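Local coordinates for protein polyhedrin (Simulium ubiquitum cypovirus, PDB 5A9A) that forms the crystalline matrix of cypovirus polyhedra, the occlusion bodies that probably shelter virus particles outside the insect host, and binds UTP, at residues Y69-K72 against R78-E81; Q149-K152 against R158-Y161. All coordinates share one frame; numbering follows the deposited sequence.

Contact 1. Residues Y69-K72 against R78-E81; sequences YMDK and RHKE. With UTP (uridine 5'-triphosphate), chain B.
ND1 of H79 donates to OD1 of D71 at 2.6 Å, with an N-H...O angle of 161°. The carboxylate oxygen lies almost in the ring plane of H79, yet the nitrogen approaches OD1 from well above the carboxylate, whose plane is turned 69° from the ring. At the other nitrogen of the imidazole, NE2 of H79 donates to O4 of UTP, the uracil carbonyl oxygen, at 2.8 Å. With CG of H79 anti to its carbonyl carbon (chi1 -68°), the ring reaches off helix 76-87 toward the loop that carries D71. This is a His-carboxylate hydrogen bond in which a second-shell carboxylate positions a first-shell imidazole of the UTP pocket of the polyhedrin. The two bonds, one at each nitrogen, hold the rotation of the ring; with both nitrogens donating, the ring is probably protonated, a state that the D71 carboxylate would favour. D71 has its own second partner, since OD2 forms a salt bridge with R65, while E101, another pocket residue, accepts the backbone N-H groups of M70 and D71. The preceding residue on the helix, R78, bends at chi3 and lays its guanidinium against the ribose, with C3' of UTP 3.0 Å above the guanidinium plane and displaced toward its rim. NH2 of R78 donates weakly, over 3.3 Å, to the bridging O3B of the triphosphate, which lies at the edge of the guanidinium.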
loop_
_atom_site.group_PDB
_atom_site.type_symbol
_atom_site.label_atom_id
_atom_site.label_comp_id
_atom_site.label_asym_id
_atom_site.label_seq_id
_atom_site.Cartn_x
_atom_site.Cartn_y
_atom_site.Cartn_z
ATOM N N TYR A 69 11.743 14.913 -8.115
ATOM C CA TYR A 69 12.783 15.109 -7.114
ATOM C C TYR A 69 12.237 15.400 -5.715
ATOM O O TYR A 69 12.591 14.719 -4.751
ATOM C CB TYR A 69 13.685 16.258 -7.568
ATOM C CG TYR A 69 14.951 16.430 -6.762
ATOM C CD1 TYR A 69 15.847 15.384 -6.603
ATOM C CD2 TYR A 69 15.260 17.651 -6.180
ATOM C CE1 TYR A 69 17.014 15.547 -5.881
ATOM C CE2 TYR A 69 16.420 17.822 -5.450
ATOM C CZ TYR A 69 17.295 16.767 -5.307
ATOM O OH TYR A 69 18.451 16.932 -4.582
ATOM N N MET A 70 11.382 16.412 -5.600
ATOM C CA MET A 70 10.878 16.830 -4.295
ATOM C C MET A 70 9.381 17.126 -4.321
ATOM O O MET A 70 8.628 16.621 -3.489
ATOM C CB MET A 70 11.647 18.057 -3.803
ATOM C CG MET A 70 13.098 17.760 -3.474
ATOM S SD MET A 70 13.835 18.961 -2.352
ATOM C CE MET A 70 15.057 17.929 -1.546
ATOM N N ASP A 71 8.956 17.949 -5.272
ATOM C CA ASP A 71 7.544 18.270 -5.412
ATOM C C ASP A 71 7.045 19.036 -4.186
ATOM O O ASP A 71 6.083 18.626 -3.534
ATOM C CB ASP A 71 6.736 16.984 -5.598
ATOM C CG ASP A 71 5.560 17.160 -6.538
ATOM O OD1 ASP A 71 5.192 18.316 -6.837
ATOM O OD2 ASP A 71 5.001 16.135 -6.977
ATOM N N LYS A 72 7.707 20.148 -3.877
ATOM C CA LYS A 72 7.319 20.991 -2.751
ATOM C C LYS A 72 6.084 21.819 -3.088
ATOM O O LYS A 72 5.775 22.032 -4.261
ATOM C CB LYS A 72 8.458 21.937 -2.378
ATOM C CG LYS A 72 9.544 21.336 -1.502
ATOM C CD LYS A 72 10.759 22.255 -1.450
ATOM C CE LYS A 72 10.348 23.724 -1.400
ATOM N NZ LYS A 72 11.507 24.649 -1.532
ATOM N N ARG A 78 3.237 24.106 -10.857
ATOM C CA ARG A 78 4.075 23.773 -11.998
ATOM C C ARG A 78 4.029 22.276 -12.283
ATOM O O ARG A 78 3.918 21.853 -13.433
ATOM C CB ARG A 78 5.521 24.197 -11.737
ATOM C CG ARG A 78 6.491 23.770 -12.827
ATOM C CD ARG A 78 7.906 24.236 -12.525
ATOM N NE ARG A 78 7.954 25.664 -12.224
ATOM C CZ ARG A 78 7.903 26.626 -13.139
ATOM N NH1 ARG A 78 7.792 26.324 -14.426
ATOM N NH2 ARG A 78 7.954 27.898 -12.765
ATOM N N HIS A 79 4.116 21.475 -11.226
ATOM C CA HIS A 79 4.160 20.025 -11.374
ATOM C C HIS A 79 2.797 19.459 -11.767
ATOM O O HIS A 79 2.714 18.506 -12.542
ATOM C CB HIS A 79 4.679 19.378 -10.088
ATOM C CG HIS A 79 6.124 19.663 -9.817
ATOM N ND1 HIS A 79 6.710 19.456 -8.587
ATOM C CD2 HIS A 79 7.103 20.137 -10.625
ATOM C CE1 HIS A 79 7.986 19.792 -8.648
ATOM N NE2 HIS A 79 8.249 20.210 -9.873
ATOM N N LYS A 80 1.730 20.052 -11.241
ATOM C CA LYS A 80 0.381 19.659 -11.630
ATOM C C LYS A 80 0.157 19.885 -13.123
ATOM O O LYS A 80 -0.356 19.010 -13.822
ATOM C CB LYS A 80 -0.669 20.441 -10.840
ATOM C CG LYS A 80 -2.098 20.130 -11.268
ATOM C CD LYS A 80 -3.117 20.887 -10.438
ATOM C CE LYS A 80 -3.227 22.339 -10.868
ATOM N NZ LYS A 80 -4.155 23.099 -9.987
ATOM N N GLU A 81 0.533 21.065 -13.606
ATOM C CA GLU A 81 0.297 21.422 -15.000
ATOM C C GLU A 81 1.144 20.571 -15.936
ATOM O O GLU A 81 0.686 20.157 -17.001
ATOM C CB GLU A 81 0.589 22.904 -15.236
ATOM C CG GLU A 81 -0.313 23.840 -14.457
ATOM C CD GLU A 81 -1.784 23.593 -14.732
ATOM O OE1 GLU A 81 -2.107 22.943 -15.752
ATOM O OE2 GLU A 81 -2.619 24.052 -13.928
HETATM P PA UTP B . 10.753 31.101 -13.191
HETATM O O1A UTP B . 10.948 31.057 -14.686
HETATM O O2A UTP B . 11.923 31.388 -12.281
HETATM O O3A UTP B . 9.576 32.147 -12.855
HETATM O "O5'" UTP B . 10.122 29.699 -12.728
HETATM P PB UTP B . 8.322 32.366 -13.841
HETATM O O1B UTP B . 7.192 32.929 -13.016
HETATM O O2B UTP B . 8.806 33.103 -15.064
HETATM O O3B UTP B . 7.897 30.876 -14.283
HETATM P PG UTP B . 7.348 30.565 -15.765
HETATM O O1G UTP B . 7.136 31.932 -16.363
HETATM O O2G UTP B . 6.084 29.779 -15.540
HETATM O O3G UTP B . 8.472 29.767 -16.376
HETATM C "C5'" UTP B . 10.872 28.782 -11.935
HETATM C "C4'" UTP B . 11.605 27.803 -12.843
HETATM O "O4'" UTP B . 11.783 26.531 -12.217
HETATM C "C1'" UTP B . 11.869 25.543 -13.242
HETATM C "C2'" UTP B . 10.978 26.035 -14.373
HETATM O "O2'" UTP B . 11.561 25.791 -15.657
HETATM C "C3'" UTP B . 10.844 27.530 -14.132
HETATM O "O3'" UTP B . 11.419 28.267 -15.210
HETATM N N1 UTP B . 11.491 24.221 -12.736
HETATM C C6 UTP B . 11.484 23.990 -11.421
HETATM C C2 UTP B . 11.165 23.181 -13.629
HETATM O O2 UTP B . 11.179 23.390 -14.855
HETATM N N3 UTP B . 10.835 21.971 -13.168
HETATM C C4 UTP B . 10.818 21.722 -11.852
HETATM O O4 UTP B . 10.509 20.586 -11.435
HETATM C C5 UTP B . 11.142 22.729 -10.951
#

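Contact 2. Residues Q149-K152 against R158-Y161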
loop_
_atom_site.group_PDB
_atom_site.type_symbol
_atom_site.label_atom_id
_atom_site.label_comp_id
_atom_site.label_asym_id
_atom_site.label_seq_id
_atom_site.Cartn_x
_atom_site.Cartn_y
_atom_site.Cartn_z
ATOM N N GLN A 149 19.567 -9.273 -16.945
ATOM C CA GLN A 149 19.953 -8.014 -17.564
ATOM C C GLN A 149 20.559 -7.077 -16.527
ATOM O O GLN A 149 21.117 -6.035 -16.867
ATOM C CB GLN A 149 18.741 -7.360 -18.219
ATOM C CG GLN A 149 19.052 -6.679 -19.536
ATOM C CD GLN A 149 17.818 -6.123 -20.209
ATOM O OE1 GLN A 149 16.754 -6.737 -20.180
ATOM N NE2 GLN A 149 17.953 -4.953 -20.817
ATOM N N MET A 150 20.436 -7.454 -15.258
ATOM C CA MET A 150 21.057 -6.705 -14.178
ATOM C C MET A 150 22.495 -7.176 -14.029
ATOM O O MET A 150 22.764 -8.377 -13.998
ATOM C CB MET A 150 20.294 -6.916 -12.872
ATOM C CG MET A 150 18.799 -6.653 -12.987
ATOM S SD MET A 150 17.958 -6.650 -11.392
ATOM C CE MET A 150 18.776 -5.277 -10.575
ATOM N N MET A 151 23.417 -6.225 -13.944
ATOM C CA MET A 151 24.836 -6.548 -13.875
ATOM C C MET A 151 25.168 -7.233 -12.553
ATOM O O MET A 151 24.891 -6.708 -11.474
ATOM C CB MET A 151 25.668 -5.280 -14.062
ATOM C CG MET A 151 25.392 -4.581 -15.390
ATOM S SD MET A 151 26.214 -2.990 -15.571
ATOM C CE MET A 151 25.138 -1.941 -14.593
ATOM N N LYS A 152 25.761 -8.417 -12.651
ATOM C CA LYS A 152 26.031 -9.246 -11.485
ATOM C C LYS A 152 27.246 -8.737 -10.719
ATOM O O LYS A 152 28.336 -8.620 -11.274
ATOM C CB LYS A 152 26.249 -10.699 -11.921
ATOM C CG LYS A 152 26.293 -11.704 -10.778
ATOM C CD LYS A 152 26.265 -13.139 -11.293
ATOM C CE LYS A 152 26.482 -14.136 -10.161
ATOM N NZ LYS A 152 26.282 -15.548 -10.591
ATOM N N ARG A 158 22.780 -7.761 -7.631
ATOM C CA ARG A 158 22.899 -7.332 -9.019
ATOM C C ARG A 158 22.461 -5.878 -9.138
ATOM O O ARG A 158 21.717 -5.383 -8.293
ATOM C CB ARG A 158 22.065 -8.231 -9.935
ATOM C CG ARG A 158 22.391 -9.707 -9.783
ATOM C CD ARG A 158 21.853 -10.536 -10.936
ATOM N NE ARG A 158 22.178 -11.951 -10.774
ATOM C CZ ARG A 158 21.766 -12.919 -11.587
ATOM N NH1 ARG A 158 21.001 -12.636 -12.635
ATOM N NH2 ARG A 158 22.119 -14.174 -11.349
ATOM N N PHE A 159 22.917 -5.210 -10.194
ATOM C CA PHE A 159 22.796 -3.761 -10.312
ATOM C C PHE A 159 22.357 -3.393 -11.730
ATOM O O PHE A 159 22.933 -3.874 -12.707
ATOM C CB PHE A 159 24.153 -3.130 -9.983
ATOM C CG PHE A 159 24.116 -1.640 -9.799
ATOM C CD1 PHE A 159 23.693 -1.084 -8.603
ATOM C CD2 PHE A 159 24.533 -0.797 -10.811
ATOM C CE1 PHE A 159 23.675 0.291 -8.429
ATOM C CE2 PHE A 159 24.519 0.574 -10.642
ATOM C CZ PHE A 159 24.088 1.119 -9.450
ATOM N N LEU A 160 21.334 -2.549 -11.839
ATOM C CA LEU A 160 20.783 -2.184 -13.144
ATOM C C LEU A 160 20.787 -0.673 -13.360
ATOM O O LEU A 160 20.394 0.089 -12.476
ATOM C CB LEU A 160 19.354 -2.714 -13.284
ATOM C CG LEU A 160 18.649 -2.435 -14.612
ATOM C CD1 LEU A 160 19.260 -3.261 -15.735
ATOM C CD2 LEU A 160 17.163 -2.724 -14.492
ATOM N N TYR A 161 21.226 -0.250 -14.542
ATOM C CA TYR A 161 21.175 1.156 -14.928
ATOM C C TYR A 161 20.104 1.374 -15.993
ATOM O O TYR A 161 20.038 0.643 -16.981
ATOM C CB TYR A 161 22.534 1.623 -15.458
ATOM C CG TYR A 161 22.547 3.068 -15.909
ATOM C CD1 TYR A 161 22.223 3.410 -17.215
ATOM C CD2 TYR A 161 22.872 4.090 -15.026
ATOM C CE1 TYR A 161 22.234 4.728 -17.632
ATOM C CE2 TYR A 161 22.882 5.409 -15.433
ATOM C CZ TYR A 161 22.561 5.723 -16.734
ATOM O OH TYR A 161 22.567 7.037 -17.143
HETATM O O HOH W 1 23.400 -15.416 -8.911
#
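M150 and L160 cross at about a right angle, the methyl CE of M150 resting 3.8 Å from CB of L160. The methionine chain bends at chi3 (62°), and this turn carries CE back over the neighbouring strand, where it also nears the carbonyl oxygen of R158. Higher up the same side chain, CB of M150 packs against CB of R158 at 3.7 Å, and strand 105-111 adds A110 to this buried patch.

M151 and F159 lie side by side on the other face of the sheet, their side chains slanting across one another. The M151 thioether also doubles back, and its CE meets the phenyl ring at the edge, near the ring plane, 4.0 Å from CD2 of F159. The far part of the ring leads away from M151, and I226 touches both side chains. Between their backbones run two hydrogen bonds, from M151 N to F159 O (2.7 Å) and from F159 N to M151 O (2.8 Å), so this is a hydrogen-bonded antiparallel pair.

K152 and R158, the adjoining non-hydrogen-bonded pair, extend along each other at a slant, with CG of K152 4.1 Å from NE of R158. Their charged ends come close, NZ of K152 lying 4.4 Å from NH2 of R158. A water accepts from both, weakly from the lysine and at the guanidinium edge from the arginine, which would ease the repulsion. The arginine is further held by G147 O and by a cation-pi contact with W116.

The M151-F159 and K152-R158 bridges make an antiparallel beta hairpin, in which the short strand 151-152, paired with strand 157-163, is the outermost strand, within this chain, of the six-stranded antiparallel sheet.

Contact 1 closes before contact 2 opens along the chain, and both fall within the part of the sequence that defines the cypovirus polyhedrin family. Their centres lie about 30 Å apart, and their nearest atoms about 15 Å, so they do not touch. Contact 1 is peripheral, about 24 Å from the centre of the chain, where the loop after strand 57-62 meets helix 76-87. Contact 2 sits nearer the middle, about 10 Å from that centre, at one margin of the six-stranded antiparallel sheet. They share no strand or helix. Contact 1 thus belongs to the UTP pocket, whereas contact 2 is part of the sheet framework, away from that pocket.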